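Side-chain contacts in putative methyltransferase (Emericella variicolor, PDB 7DMB), which binds S-adenosyl-L-homocysteine and probably serves as a trans-acting methyltransferase in the biosynthesis of the polyketide calbistrin A: residues A[279-282]-A[283-286]; A[269-273]-A[274-278]; A[184-187]-A[188-192]. All blocks are in the same frame, centred on the assembly; numbering follows the deposited sequence.

Interaction 1. Residues A[279-282]-A[283-286]; sequences VIAS and NVLH. With SAH (S-adenosyl-L-homocysteine), chain C.
Ser282 and Asn283 share a water at the C-terminal end of strand 276-282, where the chain turns off the sheet of a Rossmann-like, S-adenosylmethionine-dependent methyltransferase fold and borders the cofactor pocket. The water donates to Ser282 OG at 2.5 Å and accepts from Asn283 ND2 at 3.1 Å. Both polar ends have further partners, Gln311 for the serine hydroxyl, Leu313 N for Asn283 OD1 and Asn375 for Asn283 ND2, so these buried groups are well fixed. The serine carbonyl faces the ligand, whose amino nitrogen N donates to Ser282 O at 3.2 Å. Asn283 itself sits at positive phi (60°), which helps to turn the chain off the strand direction.

Val284 comes next and works in two directions. A chi1 of 47° tucks CG1 into the notch between backbone N and C, against the strand, where it rests on Ala281 CB at 3.7 Å, while CG2 reaches the ligand, 3.2 Å from the ribose oxygen O4' and 3.4 Å from C4 of the adenine. Leu285 then lays its branch point over the same alanine, CG to Ala281 CB 3.9 Å. His286 turns its ring edge, in plane, to Asn283 OD1, and its ND1 bonds Glu312 OE1.

Interaction 2. Residues A[269-273]-A[274-278]; sequences QGFEA and GAYDV
Glu272 and Ala275 meet across the ends of a tight turn. The glutamate runs alongside the alanine methyl: with CG anti to the backbone N (chi1 169°) and the chain extended beyond it, CB, CG and CD pass Ala275 CB in succession, CG closest at 3.6 Å. That methyl points back toward the first half of the turn, and Ala275 CB also lies 3.5 Å from Glu272 O.

The turn itself is a type II beta turn from Glu272 to Ala275, with Gly274 at its third position, where positive phi (69°) favours glycine. It leads the chain into strand 276-282, the central strand beside 200-205 in the Rossmann-like sheet.

On the buried side the aromatic rings of Phe271 and Tyr276 approach at a slant without stacking. The phenol oxygen, Tyr276 OH, stands near the plane of the phenylalanine ring at its edge, 4.2 Å from Phe271 CD1. A water bridges the tyrosine and the backbone, lying 2.6 Å from Tyr276 OH and accepting from Glu272 N at 3.0 Å, so the hydroxyl is linked to the main chain at the first residue of the turn. Leu203 of strand 200-205 and Leu301 of helix 291-301 each touch both aromatic rings, and Arg258 makes a cation-pi contact with Phe271.

Interaction 3. Residues A[184-187]-A[188-192]; sequences SEVR and PLINL
Glu185 OE2 lies 3.7 Å from Pro188 CD, and the glutamate chain crosses the proline at about a right angle as the chain enters helix 187-196. Arg187 grips the Glu185 carboxylate side-on with two nitrogens: NE gives a salt bridge to OE2 at 2.7 Å, and NH2 a nearly straight bond to OE1 at 2.8 Å (172°). Both oxygens are met on their syn sides, a bidentate pairing in which the guanidinium presents its edge to the acid, while the carboxylate is twisted so that NH2 stands 31° out of its plane. Glu185 bends at chi2 (51°), bringing its carboxylate back to the N-terminal end of the helix. There OE2 also accepts from Arg187 N at 3.3 Å through its anti lone pair, a capping bond; one oxygen thus serves two donors. Arg187 NH1 has a further salt bridge with Glu218, so the arginine lies between two acids.

Two backbone bonds start the helical pattern: Ile190 N to Val186 O at 3.2 Å, and Asn191 N to Arg187 O at 2.7 Å. The first of these carbonyls also has a side-chain neighbour, Ile190 CG1 passing 3.4 Å from Val186 O.

Apolar packing across the turn is loose, Val186 CG2 and Ile190 CG1 being 4.5 Å apart.

Both side chains are buried against the rest of the fold: Val186 on Phe309 and Gln311 of strand 306-313 and Asn377 of strand 375-382, and Ile190 on Val216 and Leu220 of helix 211-220. Strand 184-185, for its part, pairs with 50-51.

Overall arrangement
From the N terminus, interaction 3 comes first, where strand 184-185 passes into helix 187-196, just ahead of the first strand of the main sheet, 200-205. Some 75 residues on, interaction 2 closes the turn that delivers the chain into strand 276-282. Interaction 1 takes up that strand where interaction 2 leaves it and closes the turn at its far end, beside the ligand. All three are local and in series; none nests in or crosses another. Interactions 1 and 2 thus bracket one strand, their centres about 16 Å apart. Interaction 3 reaches the same strand from its helix, Ile190 CD1 packing 4.0 Å from Ile280 CD1.

Interaction 1. Residues A[279-282]-A[283-286]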
loop_
_atom_site.group_PDB
_atom_site.type_symbol
_atom_site.label_atom_id
_atom_site.label_comp_id
_atom_site.label_asym_id
_atom_site.label_seq_id
_atom_site.Cartn_x
_atom_site.Cartn_y
_atom_site.Cartn_z
ATOM N N VAL A 279 -13.034 0.907 -10.104
ATOM C CA VAL A 279 -11.891 0.010 -9.959
ATOM C C VAL A 279 -11.142 0.431 -8.702
ATOM O O VAL A 279 -10.828 1.616 -8.535
ATOM C CB VAL A 279 -10.969 0.040 -11.195
ATOM C CG1 VAL A 279 -9.634 -0.628 -10.895
ATOM C CG2 VAL A 279 -11.645 -0.636 -12.384
ATOM N N ILE A 280 -10.886 -0.530 -7.814
ATOM C CA ILE A 280 -10.151 -0.299 -6.572
ATOM C C ILE A 280 -8.735 -0.849 -6.726
ATOM O O ILE A 280 -8.542 -1.946 -7.268
ATOM C CB ILE A 280 -10.850 -0.957 -5.363
ATOM C CG1 ILE A 280 -12.359 -0.634 -5.312
ATOM C CG2 ILE A 280 -10.144 -0.596 -4.050
ATOM C CD1 ILE A 280 -12.657 0.708 -4.764
ATOM N N ALA A 281 -7.741 -0.101 -6.226
ATOM C CA ALA A 281 -6.364 -0.594 -6.201
ATOM C C ALA A 281 -5.603 0.001 -5.018
ATOM O O ALA A 281 -5.483 1.229 -4.910
ATOM C CB ALA A 281 -5.660 -0.272 -7.522
ATOM N N SER A 282 -5.075 -0.862 -4.138
ATOM C CA SER A 282 -4.321 -0.389 -2.979
ATOM C C SER A 282 -2.918 -0.977 -3.062
ATOM O O SER A 282 -2.717 -2.182 -2.859
ATOM C CB SER A 282 -5.008 -0.757 -1.672
ATOM O OG SER A 282 -4.214 -0.445 -0.536
ATOM N N ASN A 283 -1.972 -0.110 -3.404
ATOM C CA ASN A 283 -0.549 -0.395 -3.331
ATOM C C ASN A 283 -0.178 -1.587 -4.211
ATOM O O ASN A 283 0.681 -2.399 -3.872
ATOM C CB ASN A 283 -0.121 -0.571 -1.873
ATOM C CG ASN A 283 0.090 0.776 -1.187
ATOM O OD1 ASN A 283 0.882 1.603 -1.660
ATOM N ND2 ASN A 283 -0.669 1.034 -0.118
ATOM N N VAL A 284 -0.802 -1.645 -5.391
ATOM C CA VAL A 284 -0.467 -2.610 -6.424
ATOM C C VAL A 284 0.040 -1.924 -7.688
ATOM O O VAL A 284 0.973 -2.413 -8.341
ATOM C CB VAL A 284 -1.677 -3.524 -6.748
ATOM C CG1 VAL A 284 -2.959 -2.701 -6.935
ATOM C CG2 VAL A 284 -1.393 -4.359 -7.989
ATOM N N LEU A 285 -0.529 -0.768 -8.042
ATOM C CA LEU A 285 -0.176 -0.159 -9.319
ATOM C C LEU A 285 1.309 0.196 -9.372
ATOM O O LEU A 285 1.951 0.027 -10.411
ATOM C CB LEU A 285 -1.059 1.065 -9.597
ATOM C CG LEU A 285 -2.597 0.865 -9.717
ATOM C CD1 LEU A 285 -3.291 2.087 -10.328
ATOM C CD2 LEU A 285 -2.958 -0.376 -10.495
ATOM N N HIS A 286 1.891 0.642 -8.251
ATOM C CA HIS A 286 3.313 0.982 -8.279
ATOM C C HIS A 286 4.198 -0.243 -8.482
ATOM O O HIS A 286 5.390 -0.085 -8.777
ATOM C CB HIS A 286 3.728 1.730 -7.001
ATOM C CG HIS A 286 3.809 0.870 -5.776
ATOM N ND1 HIS A 286 3.018 1.084 -4.667
ATOM C CD2 HIS A 286 4.604 -0.185 -5.474
ATOM C CE1 HIS A 286 3.317 0.194 -3.738
ATOM N NE2 HIS A 286 4.271 -0.592 -4.205
HETATM N N SAH C . -3.838 -4.976 -1.818
HETATM C CA SAH C . -2.783 -5.694 -1.051
HETATM C CB SAH C . -1.671 -4.748 -0.586
HETATM C CG SAH C . -0.649 -4.461 -1.665
HETATM S SD SAH C . 0.412 -5.878 -2.083
HETATM C C SAH C . -3.419 -6.382 0.161
HETATM O O SAH C . -3.018 -7.536 0.416
HETATM O OXT SAH C . -4.307 -5.749 0.780
HETATM C "C5'" SAH C . 0.364 -5.822 -3.893
HETATM C "C4'" SAH C . -0.565 -6.869 -4.470
HETATM O "O4'" SAH C . -0.698 -6.643 -5.895
HETATM C "C3'" SAH C . -0.064 -8.305 -4.302
HETATM O "O3'" SAH C . -1.123 -9.120 -3.819
HETATM C "C2'" SAH C . 0.402 -8.682 -5.713
HETATM O "O2'" SAH C . 0.293 -10.053 -6.028
HETATM C "C1'" SAH C . -0.533 -7.856 -6.586
HETATM N N9 SAH C . 0.032 -7.555 -7.897
HETATM C C8 SAH C . 1.360 -7.341 -8.165
HETATM N N7 SAH C . 1.604 -7.079 -9.423
HETATM C C5 SAH C . 0.360 -7.136 -10.032
HETATM C C6 SAH C . -0.046 -6.950 -11.368
HETATM N N6 SAH C . 0.794 -6.671 -12.360
HETATM N N1 SAH C . -1.368 -7.075 -11.641
HETATM C C2 SAH C . -2.205 -7.360 -10.636
HETATM N N3 SAH C . -1.937 -7.550 -9.347
HETATM C C4 SAH C . -0.621 -7.426 -9.100
HETATM O O HOH W 1 -2.356 -1.372 0.893
#

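Interaction 2. Residues A[269-273]-A[274-278]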
loop_
_atom_site.group_PDB
_atom_site.type_symbol
_atom_site.label_atom_id
_atom_site.label_comp_id
_atom_site.label_asym_id
_atom_site.label_seq_id
_atom_site.Cartn_x
_atom_site.Cartn_y
_atom_site.Cartn_z
ATOM N N GLN A 269 -7.279 -11.071 -21.363
ATOM C CA GLN A 269 -7.302 -11.952 -20.197
ATOM C C GLN A 269 -8.702 -12.428 -19.819
ATOM O O GLN A 269 -8.832 -13.182 -18.847
ATOM C CB GLN A 269 -6.657 -11.253 -18.990
ATOM C CG GLN A 269 -5.193 -10.869 -19.211
ATOM C CD GLN A 269 -4.609 -10.139 -18.030
ATOM O OE1 GLN A 269 -4.414 -10.724 -16.954
ATOM N NE2 GLN A 269 -4.345 -8.850 -18.208
ATOM N N GLY A 270 -9.741 -12.018 -20.542
ATOM C CA GLY A 270 -11.087 -12.485 -20.281
ATOM C C GLY A 270 -12.011 -11.525 -19.560
ATOM O O GLY A 270 -13.056 -11.967 -19.062
ATOM N N PHE A 271 -11.665 -10.239 -19.493
ATOM C CA PHE A 271 -12.460 -9.216 -18.829
ATOM C C PHE A 271 -13.139 -8.339 -19.875
ATOM O O PHE A 271 -12.620 -8.158 -20.981
ATOM C CB PHE A 271 -11.574 -8.374 -17.894
ATOM C CG PHE A 271 -11.085 -9.149 -16.696
ATOM C CD1 PHE A 271 -11.811 -9.147 -15.506
ATOM C CD2 PHE A 271 -9.951 -9.949 -16.784
ATOM C CE1 PHE A 271 -11.390 -9.888 -14.410
ATOM C CE2 PHE A 271 -9.519 -10.699 -15.693
ATOM C CZ PHE A 271 -10.244 -10.663 -14.502
ATOM N N GLU A 272 -14.317 -7.812 -19.527
ATOM C CA GLU A 272 -15.133 -7.054 -20.472
ATOM C C GLU A 272 -14.796 -5.569 -20.374
ATOM O O GLU A 272 -14.811 -4.997 -19.284
ATOM C CB GLU A 272 -16.625 -7.283 -20.214
ATOM C CG GLU A 272 -17.520 -6.339 -20.980
ATOM C CD GLU A 272 -18.978 -6.776 -21.021
ATOM O OE1 GLU A 272 -19.649 -6.441 -22.019
ATOM O OE2 GLU A 272 -19.450 -7.437 -20.066
ATOM N N ALA A 273 -14.499 -4.950 -21.515
ATOM C CA ALA A 273 -14.167 -3.532 -21.534
ATOM C C ALA A 273 -15.369 -2.689 -21.122
ATOM O O ALA A 273 -16.497 -2.935 -21.553
ATOM C CB ALA A 273 -13.693 -3.121 -22.924
ATOM N N GLY A 274 -15.117 -1.690 -20.278
ATOM C CA GLY A 274 -16.138 -0.731 -19.898
ATOM C C GLY A 274 -17.251 -1.271 -19.030
ATOM O O GLY A 274 -18.317 -0.651 -18.951
ATOM N N ALA A 275 -17.038 -2.403 -18.362
ATOM C CA ALA A 275 -18.096 -3.084 -17.633
ATOM C C ALA A 275 -18.059 -2.816 -16.131
ATOM O O ALA A 275 -18.705 -3.542 -15.363
ATOM C CB ALA A 275 -18.020 -4.588 -17.904
ATOM N N TYR A 276 -17.350 -1.781 -15.691
ATOM C CA TYR A 276 -17.174 -1.555 -14.265
ATOM C C TYR A 276 -17.297 -0.077 -13.948
ATOM O O TYR A 276 -16.807 0.782 -14.692
ATOM C CB TYR A 276 -15.822 -2.109 -13.782
ATOM C CG TYR A 276 -15.749 -3.618 -13.931
ATOM C CD1 TYR A 276 -16.319 -4.463 -12.975
ATOM C CD2 TYR A 276 -15.143 -4.197 -15.039
ATOM C CE1 TYR A 276 -16.271 -5.870 -13.126
ATOM C CE2 TYR A 276 -15.090 -5.581 -15.194
ATOM C CZ TYR A 276 -15.661 -6.409 -14.239
ATOM O OH TYR A 276 -15.578 -7.767 -14.404
ATOM N N ASP A 277 -17.949 0.205 -12.825
ATOM C CA ASP A 277 -18.171 1.571 -12.386
ATOM C C ASP A 277 -17.019 2.084 -11.542
ATOM O O ASP A 277 -16.673 3.266 -11.618
ATOM C CB ASP A 277 -19.478 1.644 -11.601
ATOM C CG ASP A 277 -20.616 1.021 -12.357
ATOM O OD1 ASP A 277 -20.836 1.465 -13.509
ATOM O OD2 ASP A 277 -21.250 0.068 -11.835
ATOM N N VAL A 278 -16.428 1.220 -10.722
ATOM C CA VAL A 278 -15.340 1.603 -9.831
ATOM C C VAL A 278 -14.284 0.510 -9.890
ATOM O O VAL A 278 -14.600 -0.681 -9.759
ATOM C CB VAL A 278 -15.813 1.825 -8.376
ATOM C CG1 VAL A 278 -14.650 2.296 -7.492
ATOM C CG2 VAL A 278 -16.954 2.850 -8.322
HETATM O O HOH W 2 -15.474 -8.527 -16.889
#

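Interaction 3. Residues A[184-187]-A[188-192]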
loop_
_atom_site.group_PDB
_atom_site.type_symbol
_atom_site.label_atom_id
_atom_site.label_comp_id
_atom_site.label_asym_id
_atom_site.label_seq_id
_atom_site.Cartn_x
_atom_site.Cartn_y
_atom_site.Cartn_z
ATOM N N SER A 184 -6.506 5.045 7.084
ATOM C CA SER A 184 -7.361 5.769 6.150
ATOM C C SER A 184 -8.817 5.412 6.391
ATOM O O SER A 184 -9.161 4.227 6.527
ATOM C CB SER A 184 -7.013 5.441 4.692
ATOM O OG SER A 184 -5.652 5.686 4.377
ATOM N N GLU A 185 -9.663 6.428 6.445
ATOM C CA GLU A 185 -11.111 6.239 6.471
ATOM C C GLU A 185 -11.635 6.419 5.045
ATOM O O GLU A 185 -11.682 7.547 4.536
ATOM C CB GLU A 185 -11.770 7.222 7.435
ATOM C CG GLU A 185 -13.246 6.940 7.681
ATOM C CD GLU A 185 -13.495 5.494 8.055
ATOM O OE1 GLU A 185 -13.267 5.153 9.228
ATOM O OE2 GLU A 185 -13.905 4.696 7.181
ATOM N N VAL A 186 -11.989 5.312 4.387
ATOM C CA VAL A 186 -12.470 5.350 3.007
ATOM C C VAL A 186 -13.918 4.895 2.872
ATOM O O VAL A 186 -14.462 4.935 1.765
ATOM C CB VAL A 186 -11.573 4.535 2.041
ATOM C CG1 VAL A 186 -10.101 4.835 2.239
ATOM C CG2 VAL A 186 -11.831 3.038 2.165
ATOM N N ARG A 187 -14.559 4.466 3.955
ATOM C CA ARG A 187 -15.919 3.925 3.894
ATOM C C ARG A 187 -16.984 4.965 3.525
ATOM O O ARG A 187 -17.968 4.612 2.856
ATOM C CB ARG A 187 -16.276 3.254 5.229
ATOM C CG ARG A 187 -15.378 2.068 5.568
ATOM C CD ARG A 187 -15.634 1.518 6.964
ATOM N NE ARG A 187 -15.162 2.433 7.998
ATOM C CZ ARG A 187 -15.438 2.302 9.289
ATOM N NH1 ARG A 187 -16.187 1.285 9.701
ATOM N NH2 ARG A 187 -14.975 3.192 10.164
ATOM N N PRO A 188 -16.868 6.232 3.958
ATOM C CA PRO A 188 -17.840 7.227 3.468
ATOM C C PRO A 188 -17.796 7.413 1.961
ATOM O O PRO A 188 -18.857 7.592 1.350
ATOM C CB PRO A 188 -17.451 8.509 4.216
ATOM C CG PRO A 188 -16.760 8.027 5.447
ATOM C CD PRO A 188 -16.043 6.776 5.052
ATOM N N LEU A 189 -16.612 7.377 1.335
ATOM C CA LEU A 189 -16.563 7.454 -0.125
ATOM C C LEU A 189 -17.247 6.251 -0.759
ATOM O O LEU A 189 -18.038 6.391 -1.701
ATOM C CB LEU A 189 -15.125 7.537 -0.628
ATOM C CG LEU A 189 -15.067 7.483 -2.161
ATOM C CD1 LEU A 189 -15.782 8.694 -2.735
ATOM C CD2 LEU A 189 -13.639 7.392 -2.723
ATOM N N ILE A 190 -16.907 5.050 -0.286
ATOM C CA ILE A 190 -17.512 3.847 -0.839
ATOM C C ILE A 190 -19.015 3.874 -0.618
ATOM O O ILE A 190 -19.800 3.591 -1.531
ATOM C CB ILE A 190 -16.854 2.597 -0.229
ATOM C CG1 ILE A 190 -15.358 2.557 -0.568
ATOM C CG2 ILE A 190 -17.557 1.324 -0.699
ATOM C CD1 ILE A 190 -15.059 2.417 -2.036
ATOM N N ASN A 191 -19.443 4.256 0.586
ATOM C CA ASN A 191 -20.873 4.320 0.865
ATOM C C ASN A 191 -21.581 5.293 -0.084
ATOM O O ASN A 191 -22.670 4.999 -0.583
ATOM C CB ASN A 191 -21.086 4.696 2.330
ATOM C CG ASN A 191 -22.549 4.753 2.713
ATOM O OD1 ASN A 191 -23.092 5.827 2.937
ATOM N ND2 ASN A 191 -23.192 3.591 2.792
ATOM N N LEU A 192 -20.964 6.442 -0.371
ATOM C CA LEU A 192 -21.584 7.416 -1.269
ATOM C C LEU A 192 -21.775 6.831 -2.668
ATOM O O LEU A 192 -22.861 6.941 -3.252
ATOM C CB LEU A 192 -20.747 8.698 -1.320
ATOM C CG LEU A 192 -21.178 9.733 -2.372
ATOM C CD1 LEU A 192 -22.645 10.064 -2.191
ATOM C CD2 LEU A 192 -20.316 11.024 -2.316
#